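Local atomic coordinates of Lmo2470 protein (Listeria monocytogenes EGD-e, PDB entry 5HL3), a protein that is the internalin InlP, a calcium-binding leucine-rich-repeat protein that interacts with host afadin and facilitates crossing of the basement membrane. Residues Ser160-Leu171 / Leu182-Asn193; Cys280-Met290 / Lys337-Asn345. One frame throughout, in Å; residues are numbered along the deposited sequence. Where two conformers were deposited one is given.

Contact 1 of 2, residues Ser160-Leu171 / Leu182-Asn193; sequences SDELPNFNNIPL and LTTIPDFQNIPN. With CA (calcium ion), chain F; CA (calcium ion), chain E.
Asn165 spends both ends of its amide on the backbone of 187-189, and asparagine suits the place because that amide carries an acceptor and a donor together. Its OD1 takes the N-H of Gln189 at 2.9 Å, in the amide plane on a lone pair and nearly straight (163°), and also a proton from water 2; its ND2 gives to Asp187 O, arriving above that carbonyl's plane. CG lies anti to the backbone N (chi1 -164°), which carries the amide across to the next turn. Ser160 OG does similar work at the other end: it donates to Thr184 O at 2.7 Å and accepts from Thr183 N. Waters 2 and 4 bridge Phe166 O to Asn190 N and O respectively.

A calcium ion joins the same loops. The amide oxygens Asn167 OD1 (2.4 Å), Gln189 OE1 and Asn190 OD1 suit this hard cation; Asp141 holds Asn167 ND2.

Beneath lies the apolar layer. Leu163 CD2 meets Ile185 CD1 and Pro186 CD, both at 3.7 Å, while Phe166 and Phe188 run side by side, as do Ile169 and Ile191, like residues lining up in successive leucine-rich-repeat turns.

With no regular strand pairing here, side-chain amides, a hydroxyl, water and calcium supply the polar links between neighbouring coils.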
loop_
_atom_site.group_PDB
_atom_site.type_symbol
_atom_site.label_atom_id
_atom_site.label_comp_id
_atom_site.label_asym_id
_atom_site.label_seq_id
_atom_site.Cartn_x
_atom_site.Cartn_y
_atom_site.Cartn_z
ATOM N N SER A 160 8.001 3.306 9.077
ATOM C CA SER A 160 8.169 1.991 9.709
ATOM C C SER A 160 8.144 2.019 11.248
ATOM O O SER A 160 7.721 1.050 11.880
ATOM C CB SER A 160 9.419 1.304 9.163
ATOM O OG SER A 160 9.273 1.090 7.772
ATOM N N ASP A 161 8.514 3.150 11.838
ATOM C CA ASP A 161 8.450 3.296 13.290
ATOM C C ASP A 161 6.999 3.373 13.821
ATOM O O ASP A 161 6.773 3.298 15.018
ATOM C CB ASP A 161 9.229 4.548 13.740
ATOM C CG ASP A 161 8.649 5.842 13.146
ATOM O OD1 ASP A 161 8.510 5.901 11.931
ATOM O OD2 ASP A 161 8.299 6.806 13.871
ATOM N N GLU A 162 6.035 3.513 12.913
ATOM C CA GLU A 162 4.613 3.668 13.263
ATOM C C GLU A 162 3.807 2.396 13.051
ATOM O O GLU A 162 2.597 2.383 13.306
ATOM C CB GLU A 162 4.021 4.813 12.403
ATOM C CG GLU A 162 4.609 6.186 12.737
ATOM C CD GLU A 162 4.312 7.298 11.739
ATOM O OE1 GLU A 162 3.777 7.008 10.645
ATOM O OE2 GLU A 162 4.676 8.463 12.066
ATOM N N LEU A 163 4.467 1.315 12.625
ATOM C CA LEU A 163 3.808 0.050 12.254
ATOM C C LEU A 163 4.285 -1.103 13.138
ATOM O O LEU A 163 5.431 -1.575 12.991
ATOM C CB LEU A 163 4.111 -0.266 10.784
ATOM C CG LEU A 163 3.614 -1.611 10.246
ATOM C CD1 LEU A 163 2.139 -1.740 10.333
ATOM C CD2 LEU A 163 4.098 -1.785 8.829
ATOM N N PRO A 164 3.456 -1.548 14.075
ATOM C CA PRO A 164 3.895 -2.637 14.958
ATOM C C PRO A 164 3.811 -4.020 14.334
ATOM O O PRO A 164 3.176 -4.214 13.322
ATOM C CB PRO A 164 2.941 -2.537 16.142
ATOM C CG PRO A 164 1.740 -1.919 15.617
ATOM C CD PRO A 164 2.117 -1.073 14.416
ATOM N N ASN A 165 4.484 -4.981 14.958
ATOM C CA ASN A 165 4.414 -6.369 14.563
ATOM C C ASN A 165 3.223 -6.944 15.321
ATOM O O ASN A 165 3.343 -7.549 16.381
ATOM C CB ASN A 165 5.747 -7.049 14.903
ATOM C CG ASN A 165 5.914 -8.361 14.186
ATOM O OD1 ASN A 165 4.959 -9.068 13.933
ATOM N ND2 ASN A 165 7.139 -8.684 13.834
ATOM N N PHE A 166 2.044 -6.730 14.738
ATOM C CA PHE A 166 0.754 -6.940 15.454
ATOM C C PHE A 166 0.644 -8.236 16.237
ATOM O O PHE A 166 0.718 -9.313 15.666
ATOM C CB PHE A 166 -0.422 -6.884 14.484
ATOM C CG PHE A 166 -0.527 -5.608 13.707
ATOM C CD1 PHE A 166 -1.001 -4.451 14.308
ATOM C CD2 PHE A 166 -0.200 -5.573 12.357
ATOM C CE1 PHE A 166 -1.128 -3.267 13.591
ATOM C CE2 PHE A 166 -0.338 -4.376 11.636
ATOM C CZ PHE A 166 -0.798 -3.232 12.258
ATOM N N ASN A 167 0.373 -8.131 17.542
ATOM C CA ASN A 167 0.302 -9.320 18.388
ATOM C C ASN A 167 -1.051 -9.947 18.618
ATOM O O ASN A 167 -1.111 -11.109 18.939
ATOM C CB ASN A 167 0.908 -8.992 19.765
ATOM C CG ASN A 167 2.414 -8.883 19.711
ATOM O OD1 ASN A 167 3.081 -9.883 19.560
ATOM N ND2 ASN A 167 2.955 -7.662 19.753
ATOM N N ASN A 168 -2.123 -9.188 18.453
ATOM C CA ASN A 168 -3.437 -9.630 18.966
ATOM C C ASN A 168 -4.576 -9.556 17.964
ATOM O O ASN A 168 -5.749 -9.419 18.361
ATOM C CB ASN A 168 -3.794 -8.802 20.205
ATOM C CG ASN A 168 -2.615 -8.595 21.142
ATOM O OD1 ASN A 168 -2.078 -9.554 21.700
ATOM N ND2 ASN A 168 -2.218 -7.349 21.323
ATOM N N ILE A 169 -4.258 -9.619 16.677
ATOM C CA ILE A 169 -5.272 -9.651 15.605
ATOM C C ILE A 169 -5.050 -10.893 14.730
ATOM O O ILE A 169 -4.740 -10.806 13.531
ATOM C CB ILE A 169 -5.335 -8.337 14.796
ATOM C CG1 ILE A 169 -3.964 -7.921 14.252
ATOM C CG2 ILE A 169 -5.932 -7.215 15.668
ATOM C CD1 ILE A 169 -4.008 -6.779 13.268
ATOM N N PRO A 170 -5.239 -12.093 15.328
ATOM C CA PRO A 170 -4.899 -13.335 14.644
ATOM C C PRO A 170 -5.695 -13.661 13.410
ATOM O O PRO A 170 -5.250 -14.492 12.606
ATOM C CB PRO A 170 -5.188 -14.397 15.697
ATOM C CG PRO A 170 -6.206 -13.792 16.605
ATOM C CD PRO A 170 -5.798 -12.342 16.677
ATOM N N LEU A 171 -6.838 -13.005 13.226
ATOM C CA LEU A 171 -7.679 -13.290 12.072
ATOM C C LEU A 171 -7.429 -12.393 10.877
ATOM O O LEU A 171 -8.091 -12.549 9.852
ATOM C CB LEU A 171 -9.157 -13.222 12.472
ATOM C CG LEU A 171 -9.566 -14.156 13.600
ATOM C CD1 LEU A 171 -11.058 -14.105 13.819
ATOM C CD2 LEU A 171 -9.138 -15.560 13.314
ATOM N N LEU A 182 7.147 3.482 4.099
ATOM C CA LEU A 182 7.799 2.372 4.804
ATOM C C LEU A 182 9.148 2.079 4.175
ATOM O O LEU A 182 9.256 1.895 2.962
ATOM C CB LEU A 182 6.928 1.124 4.730
ATOM C CG LEU A 182 5.564 1.220 5.419
ATOM C CD1 LEU A 182 4.723 0.022 5.039
ATOM C CD2 LEU A 182 5.726 1.316 6.936
ATOM N N THR A 183 10.162 2.009 5.017
ATOM C CA THR A 183 11.525 1.640 4.608
ATOM C C THR A 183 11.819 0.180 4.943
ATOM O O THR A 183 12.645 -0.458 4.272
ATOM C CB THR A 183 12.589 2.546 5.256
ATOM O OG1 THR A 183 12.338 2.633 6.664
ATOM C CG2 THR A 183 12.540 3.933 4.647
ATOM N N THR A 184 11.161 -0.339 5.972
ATOM C CA THR A 184 11.188 -1.749 6.335
ATOM C C THR A 184 9.757 -2.204 6.610
ATOM O O THR A 184 8.860 -1.390 6.913
ATOM C CB THR A 184 12.044 -2.047 7.589
ATOM O OG1 THR A 184 11.580 -1.302 8.713
ATOM C CG2 THR A 184 13.533 -1.696 7.336
ATOM N N ILE A 185 9.546 -3.509 6.534
ATOM C CA ILE A 185 8.266 -4.130 6.901
ATOM C C ILE A 185 8.567 -5.198 7.968
ATOM O O ILE A 185 9.582 -5.904 7.870
ATOM C CB ILE A 185 7.588 -4.722 5.630
ATOM C CG1 ILE A 185 6.172 -5.183 5.922
ATOM C CG2 ILE A 185 8.370 -5.826 4.989
ATOM C CD1 ILE A 185 5.149 -4.086 6.078
ATOM N N PRO A 186 7.730 -5.317 9.004
ATOM C CA PRO A 186 8.017 -6.339 10.007
ATOM C C PRO A 186 8.000 -7.768 9.471
ATOM O O PRO A 186 7.262 -8.069 8.528
ATOM C CB PRO A 186 6.854 -6.169 11.001
ATOM C CG PRO A 186 6.490 -4.727 10.885
ATOM C CD PRO A 186 6.624 -4.439 9.428
ATOM N N ASP A 187 8.790 -8.640 10.106
ATOM C CA ASP A 187 8.700 -10.078 9.837
ATOM C C ASP A 187 7.501 -10.554 10.686
ATOM O O ASP A 187 7.651 -11.068 11.803
ATOM C CB ASP A 187 10.002 -10.768 10.229
ATOM C CG ASP A 187 10.088 -12.188 9.713
ATOM O OD1 ASP A 187 9.092 -12.665 9.146
ATOM O OD2 ASP A 187 11.165 -12.797 9.883
ATOM N N PHE A 188 6.304 -10.326 10.144
ATOM C CA PHE A 188 5.078 -10.472 10.952
ATOM C C PHE A 188 4.994 -11.829 11.631
ATOM O O PHE A 188 5.039 -12.850 10.991
ATOM C CB PHE A 188 3.846 -10.248 10.092
ATOM C CG PHE A 188 3.632 -8.820 9.683
ATOM C CD1 PHE A 188 3.251 -7.862 10.598
ATOM C CD2 PHE A 188 3.785 -8.435 8.363
ATOM C CE1 PHE A 188 3.062 -6.555 10.210
ATOM C CE2 PHE A 188 3.573 -7.122 7.967
ATOM C CZ PHE A 188 3.219 -6.179 8.897
ATOM N N GLN A 189 4.872 -11.819 12.951
ATOM C CA GLN A 189 4.874 -13.037 13.746
ATOM C C GLN A 189 3.530 -13.685 13.988
ATOM O O GLN A 189 3.462 -14.903 14.134
ATOM C CB GLN A 189 5.459 -12.732 15.152
ATOM C CG GLN A 189 6.901 -12.254 15.181
ATOM C CD GLN A 189 7.409 -12.083 16.595
ATOM O OE1 GLN A 189 6.621 -11.989 17.539
ATOM N NE2 GLN A 189 8.723 -12.098 16.765
ATOM N N ASN A 190 2.456 -12.895 14.034
ATOM C CA ASN A 190 1.189 -13.392 14.582
ATOM C C ASN A 190 -0.014 -13.102 13.724
ATOM O O ASN A 190 -1.136 -13.026 14.245
ATOM C CB ASN A 190 0.980 -12.791 16.004
ATOM C CG ASN A 190 2.185 -13.006 16.920
ATOM O OD1 ASN A 190 2.805 -12.049 17.359
ATOM N ND2 ASN A 190 2.521 -14.248 17.178
ATOM N N ILE A 191 0.193 -12.965 12.420
ATOM C CA ILE A 191 -0.947 -12.833 11.485
ATOM C C ILE A 191 -0.874 -13.923 10.405
ATOM O O ILE A 191 -0.848 -13.654 9.193
ATOM C CB ILE A 191 -1.092 -11.411 10.911
ATOM C CG1 ILE A 191 0.215 -10.907 10.262
ATOM C CG2 ILE A 191 -1.579 -10.451 11.996
ATOM C CD1 ILE A 191 0.056 -9.570 9.583
ATOM N N PRO A 192 -0.892 -15.194 10.833
ATOM C CA PRO A 192 -0.699 -16.295 9.864
ATOM C C PRO A 192 -1.828 -16.532 8.887
ATOM O O PRO A 192 -1.650 -17.331 7.957
ATOM C CB PRO A 192 -0.478 -17.504 10.759
ATOM C CG PRO A 192 -1.279 -17.201 11.942
ATOM C CD PRO A 192 -1.094 -15.725 12.192
ATOM N N ASN A 193 -2.967 -15.865 9.068
ATOM C CA ASN A 193 -4.049 -15.968 8.082
ATOM C C ASN A 193 -3.955 -14.901 7.006
ATOM O O ASN A 193 -4.789 -14.865 6.098
ATOM C CB ASN A 193 -5.417 -15.906 8.763
ATOM C CG ASN A 193 -5.713 -17.146 9.571
ATOM O OD1 ASN A 193 -4.924 -18.113 9.586
ATOM N ND2 ASN A 193 -6.852 -17.141 10.234
HETATM CA CA CA F . 4.575 -11.521 18.746
HETATM CA CA CA E . 3.486 9.372 9.981
HETATM O O HOH W 1 10.022 4.344 7.267
HETATM O O HOH W 2 2.308 -10.038 13.551
HETATM O O HOH W 3 5.023 -9.619 17.276
HETATM O O HOH W 4 -1.817 -10.649 15.617
HETATM O O HOH W 5 -9.101 -15.155 9.380
HETATM O O HOH W 6 5.821 9.463 9.486
HETATM O O HOH W 7 3.803 11.618 10.365
HETATM O O HOH W 8 2.088 9.671 11.940
HETATM O O HOH W 9 1.382 9.958 9.142
#

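Contact 2 of 2, residues Cys280-Met290 / Lys337-Asn345; sequences CTIDLPIYFQM and KLDVSYNHN. With CA (calcium ion), chain H.
Tyr342 reaches from its strand into the angle between strand 280-283 and helix 285-290, and its ring is the centre of the contact. From CB, a chi1 of 69° sets CG between the backbone N and the carbonyl carbon, and the ring extends toward the helix. Over one face stands Tyr287: its CD1 lies 3.7 Å from both CG and CD2 of Tyr342, an edge-to-face pair with planes at 82°. Tyr287 CB sits over the same ring in a CH-pi contact, nearer CE1 and CZ. Farther along, Tyr342 CE1 touches Leu284 CD2 at 4.0 Å, whereas CE2 borders the selenium of Met290, a selenomethionine here, which lies at the ring edge as a Met-aromatic contact.

At the tip, Tyr342 OH is 3.4 Å from Met290 SE and 3.5 Å from Ile286 CG2. This buried hydroxyl has no hydrogen-bonding partner in the model, so packing and aromatic contacts hold the ring here.

Toward the other end, Ile282 CD1 and Val340 CG2 meet tip to tip at 4.0 Å, branched residues suited to strands that face each other. Trp356 of strand 350-360 touches Ile282, Cys280 and Leu338.

Apolar side chains meeting between two strands not bonded to each other, with a short helix at one end, are typical of a beta-sandwich core, consistent with the immunoglobulin-like folds of the E-set clan to which this DUF3244 region is assigned.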
loop_
_atom_site.group_PDB
_atom_site.type_symbol
_atom_site.label_atom_id
_atom_site.label_comp_id
_atom_site.label_asym_id
_atom_site.label_seq_id
_atom_site.Cartn_x
_atom_site.Cartn_y
_atom_site.Cartn_z
ATOM N N CYS A 280 32.268 -4.396 -24.829
ATOM C CA CYS A 280 31.954 -4.385 -23.416
ATOM C C CYS A 280 30.843 -5.397 -23.151
ATOM O O CYS A 280 29.779 -5.342 -23.768
ATOM C CB CYS A 280 31.524 -2.985 -23.021
ATOM S SG CYS A 280 31.235 -2.787 -21.256
ATOM N N THR A 281 31.104 -6.322 -22.231
ATOM C CA THR A 281 30.172 -7.399 -21.922
ATOM C C THR A 281 29.664 -7.241 -20.502
ATOM O O THR A 281 30.408 -6.874 -19.607
ATOM C CB THR A 281 30.866 -8.758 -22.139
ATOM O OG1 THR A 281 31.226 -8.867 -23.524
ATOM C CG2 THR A 281 29.980 -9.902 -21.752
ATOM N N ILE A 282 28.381 -7.521 -20.308
ATOM C CA ILE A 282 27.716 -7.425 -19.019
ATOM C C ILE A 282 26.987 -8.716 -18.661
ATOM O O ILE A 282 26.557 -9.482 -19.541
ATOM C CB ILE A 282 26.648 -6.268 -18.975
ATOM C CG1 ILE A 282 25.567 -6.445 -20.068
ATOM C CG2 ILE A 282 27.334 -4.916 -19.109
ATOM C CD1 ILE A 282 24.340 -5.576 -19.910
ATOM N N ASP A 283 26.830 -8.905 -17.361
ATOM C CA ASP A 283 25.910 -9.890 -16.801
ATOM C C ASP A 283 24.564 -9.181 -16.609
ATOM O O ASP A 283 24.512 -7.990 -16.282
ATOM C CB ASP A 283 26.397 -10.396 -15.437
ATOM C CG ASP A 283 27.657 -11.188 -15.509
ATOM O OD1 ASP A 283 27.978 -11.788 -16.548
ATOM O OD2 ASP A 283 28.357 -11.222 -14.462
ATOM N N LEU A 284 23.473 -9.891 -16.841
ATOM C CA LEU A 284 22.133 -9.319 -16.588
ATOM C C LEU A 284 21.163 -10.436 -16.306
ATOM O O LEU A 284 20.366 -10.802 -17.167
ATOM C CB LEU A 284 21.685 -8.415 -17.739
ATOM C CG LEU A 284 20.452 -7.535 -17.486
ATOM C CD1 LEU A 284 20.593 -6.722 -16.224
ATOM C CD2 LEU A 284 20.202 -6.652 -18.705
ATOM N N PRO A 285 21.236 -10.998 -15.085
ATOM C CA PRO A 285 20.471 -12.205 -14.817
ATOM C C PRO A 285 18.974 -12.060 -15.071
ATOM O O PRO A 285 18.348 -12.987 -15.588
ATOM C CB PRO A 285 20.816 -12.527 -13.362
ATOM C CG PRO A 285 22.216 -11.982 -13.200
ATOM C CD PRO A 285 22.170 -10.681 -13.973
ATOM N N ILE A 286 18.416 -10.910 -14.732
ATOM C CA ILE A 286 16.983 -10.674 -14.924
ATOM C C ILE A 286 16.549 -10.829 -16.368
ATOM O O ILE A 286 15.447 -11.359 -16.634
ATOM C CB ILE A 286 16.550 -9.308 -14.329
ATOM C CG1 ILE A 286 15.022 -9.136 -14.424
ATOM C CG2 ILE A 286 17.292 -8.133 -14.989
ATOM C CD1 ILE A 286 14.482 -7.934 -13.667
ATOM N N TYR A 287 17.372 -10.414 -17.328
ATOM C CA TYR A 287 17.002 -10.577 -18.733
ATOM C C TYR A 287 16.795 -12.052 -19.033
ATOM O O TYR A 287 15.783 -12.446 -19.660
ATOM C CB TYR A 287 18.058 -9.962 -19.710
ATOM C CG TYR A 287 17.828 -10.463 -21.121
ATOM C CD1 TYR A 287 16.761 -9.964 -21.889
ATOM C CD2 TYR A 287 18.548 -11.538 -21.630
ATOM C CE1 TYR A 287 16.477 -10.476 -23.135
ATOM C CE2 TYR A 287 18.243 -12.080 -22.876
ATOM C CZ TYR A 287 17.215 -11.535 -23.624
ATOM O OH TYR A 287 16.935 -12.078 -24.880
ATOM N N PHE A 288 17.776 -12.876 -18.658
ATOM C CA PHE A 288 17.703 -14.307 -18.950
ATOM C C PHE A 288 16.547 -15.011 -18.248
ATOM O O PHE A 288 15.919 -15.883 -18.832
ATOM C CB PHE A 288 19.063 -14.967 -18.712
ATOM C CG PHE A 288 20.115 -14.428 -19.639
ATOM C CD1 PHE A 288 20.164 -14.829 -20.960
ATOM C CD2 PHE A 288 20.969 -13.419 -19.217
ATOM C CE1 PHE A 288 21.100 -14.294 -21.837
ATOM C CE2 PHE A 288 21.860 -12.843 -20.093
ATOM C CZ PHE A 288 21.928 -13.290 -21.395
ATOM N N GLN A 289 16.236 -14.592 -17.032
ATOM C CA GLN A 289 15.083 -15.126 -16.307
ATOM C C GLN A 289 13.776 -14.762 -17.002
ATOM O O GLN A 289 12.888 -15.631 -17.173
ATOM C CB GLN A 289 15.071 -14.608 -14.881
ATOM C CG GLN A 289 16.163 -15.173 -14.002
ATOM C CD GLN A 289 16.194 -14.483 -12.646
ATOM O OE1 GLN A 289 16.372 -13.253 -12.566
ATOM N NE2 GLN A 289 16.018 -15.252 -11.593
HETATM N N MSE A 290 13.637 -13.492 -17.386
HETATM C CA MSE A 290 12.421 -13.041 -18.067
HETATM C C MSE A 290 12.272 -13.720 -19.409
HETATM O O MSE A 290 11.174 -14.102 -19.815
HETATM C CB MSE A 290 12.387 -11.501 -18.183
HETATM C CG MSE A 290 12.176 -10.904 -16.794
HETATM SE SE MSE A 290 12.111 -8.948 -16.738
HETATM C CE MSE A 290 10.547 -8.608 -17.889
ATOM N N LYS A 337 28.549 6.804 -20.593
ATOM C CA LYS A 337 27.349 6.275 -19.922
ATOM C C LYS A 337 26.677 5.326 -20.917
ATOM O O LYS A 337 26.241 5.771 -21.984
ATOM C CB LYS A 337 26.389 7.385 -19.577
ATOM C CG LYS A 337 26.915 8.383 -18.565
ATOM C CD LYS A 337 25.801 9.261 -18.000
ATOM C CE LYS A 337 25.226 10.213 -19.040
ATOM N NZ LYS A 337 26.212 11.046 -19.754
ATOM N N LEU A 338 26.643 4.044 -20.581
ATOM C CA LEU A 338 26.040 2.997 -21.431
ATOM C C LEU A 338 24.683 2.574 -20.879
ATOM O O LEU A 338 24.433 2.659 -19.682
ATOM C CB LEU A 338 26.949 1.762 -21.540
ATOM C CG LEU A 338 27.985 1.774 -22.669
ATOM C CD1 LEU A 338 28.899 2.981 -22.619
ATOM C CD2 LEU A 338 28.802 0.482 -22.734
ATOM N N ASP A 339 23.821 2.111 -21.780
ATOM C CA ASP A 339 22.476 1.614 -21.447
ATOM C C ASP A 339 22.166 0.413 -22.294
ATOM O O ASP A 339 22.432 0.434 -23.499
ATOM C CB ASP A 339 21.430 2.686 -21.701
ATOM C CG ASP A 339 20.016 2.147 -21.703
ATOM O OD1 ASP A 339 19.634 1.316 -22.559
ATOM O OD2 ASP A 339 19.247 2.619 -20.904
ATOM N N VAL A 340 21.678 -0.658 -21.666
ATOM C CA VAL A 340 21.085 -1.787 -22.379
ATOM C C VAL A 340 19.620 -1.848 -21.954
ATOM O O VAL A 340 19.296 -1.815 -20.755
ATOM C CB VAL A 340 21.795 -3.118 -22.080
ATOM C CG1 VAL A 340 20.952 -4.336 -22.464
ATOM C CG2 VAL A 340 23.082 -3.191 -22.853
ATOM N N SER A 341 18.754 -1.928 -22.948
ATOM C CA SER A 341 17.311 -1.959 -22.718
ATOM C C SER A 341 16.683 -3.140 -23.440
ATOM O O SER A 341 17.131 -3.532 -24.521
ATOM C CB SER A 341 16.679 -0.649 -23.168
ATOM O OG SER A 341 17.036 0.424 -22.272
ATOM N N TYR A 342 15.626 -3.686 -22.850
ATOM C CA TYR A 342 14.887 -4.777 -23.457
ATOM C C TYR A 342 13.433 -4.701 -22.982
ATOM O O TYR A 342 13.055 -3.865 -22.145
ATOM C CB TYR A 342 15.549 -6.125 -23.138
ATOM C CG TYR A 342 15.453 -6.537 -21.704
ATOM C CD1 TYR A 342 16.426 -6.148 -20.754
ATOM C CD2 TYR A 342 14.352 -7.277 -21.254
ATOM C CE1 TYR A 342 16.306 -6.527 -19.443
ATOM C CE2 TYR A 342 14.250 -7.657 -19.944
ATOM C CZ TYR A 342 15.203 -7.254 -19.028
ATOM O OH TYR A 342 15.086 -7.611 -17.709
ATOM N N ASN A 343 12.613 -5.599 -23.532
ATOM C CA ASN A 343 11.161 -5.611 -23.227
ATOM C C ASN A 343 10.525 -4.264 -23.523
ATOM O O ASN A 343 9.630 -3.805 -22.833
ATOM C CB ASN A 343 10.844 -6.080 -21.777
ATOM C CG ASN A 343 9.489 -6.717 -21.683
ATOM O OD1 ASN A 343 9.100 -7.394 -22.611
ATOM N ND2 ASN A 343 8.756 -6.483 -20.594
ATOM N N HIS A 344 10.988 -3.617 -24.585
ATOM C CA HIS A 344 10.380 -2.370 -24.988
ATOM C C HIS A 344 8.904 -2.593 -25.346
ATOM O O HIS A 344 8.571 -3.484 -26.139
ATOM C CB HIS A 344 11.041 -1.821 -26.252
ATOM C CG HIS A 344 12.476 -1.442 -26.089
ATOM N ND1 HIS A 344 12.867 -0.195 -25.671
ATOM C CD2 HIS A 344 13.611 -2.119 -26.374
ATOM C CE1 HIS A 344 14.184 -0.115 -25.694
ATOM N NE2 HIS A 344 14.659 -1.279 -26.110
ATOM N N ASN A 345 8.046 -1.779 -24.760
ATOM C CA ASN A 345 6.616 -1.820 -25.044
ATOM C C ASN A 345 6.210 -0.403 -25.374
ATOM O O ASN A 345 5.899 0.413 -24.496
ATOM C CB ASN A 345 5.820 -2.375 -23.872
ATOM C CG ASN A 345 4.385 -2.688 -24.254
ATOM O OD1 ASN A 345 3.829 -2.059 -25.150
ATOM N ND2 ASN A 345 3.789 -3.651 -23.590
HETATM CA CA CA H . 18.513 3.771 -18.791
HETATM O O HOH W 10 17.603 2.830 -16.679
HETATM O O HOH W 11 16.589 4.651 -19.702
HETATM O O HOH W 12 19.588 5.622 -19.944
HETATM O O HOH W 13 18.340 5.684 -17.336
#

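Contacts 1 and 2 follow one another along the chain and do not touch: their centres lie 36 Å apart and their nearest atoms about 20 Å. Contact 1 joins consecutive loops flanking the parallel sheet of the leucine-rich repeats, whereas contact 2 packs the interior of the C-terminal domain. Calcium occurs in both settings but in different roles. In contact 1 one ion joins the two segments directly, while another is bound by Glu162 and Leu157. In contact 2 the ion lies on the strand's other side, where Asp339, Ser353 and Asp355 bind it. The first thus combines polar bonds, water and calcium with an apolar layer, whereas the links across the second are apolar and aromatic.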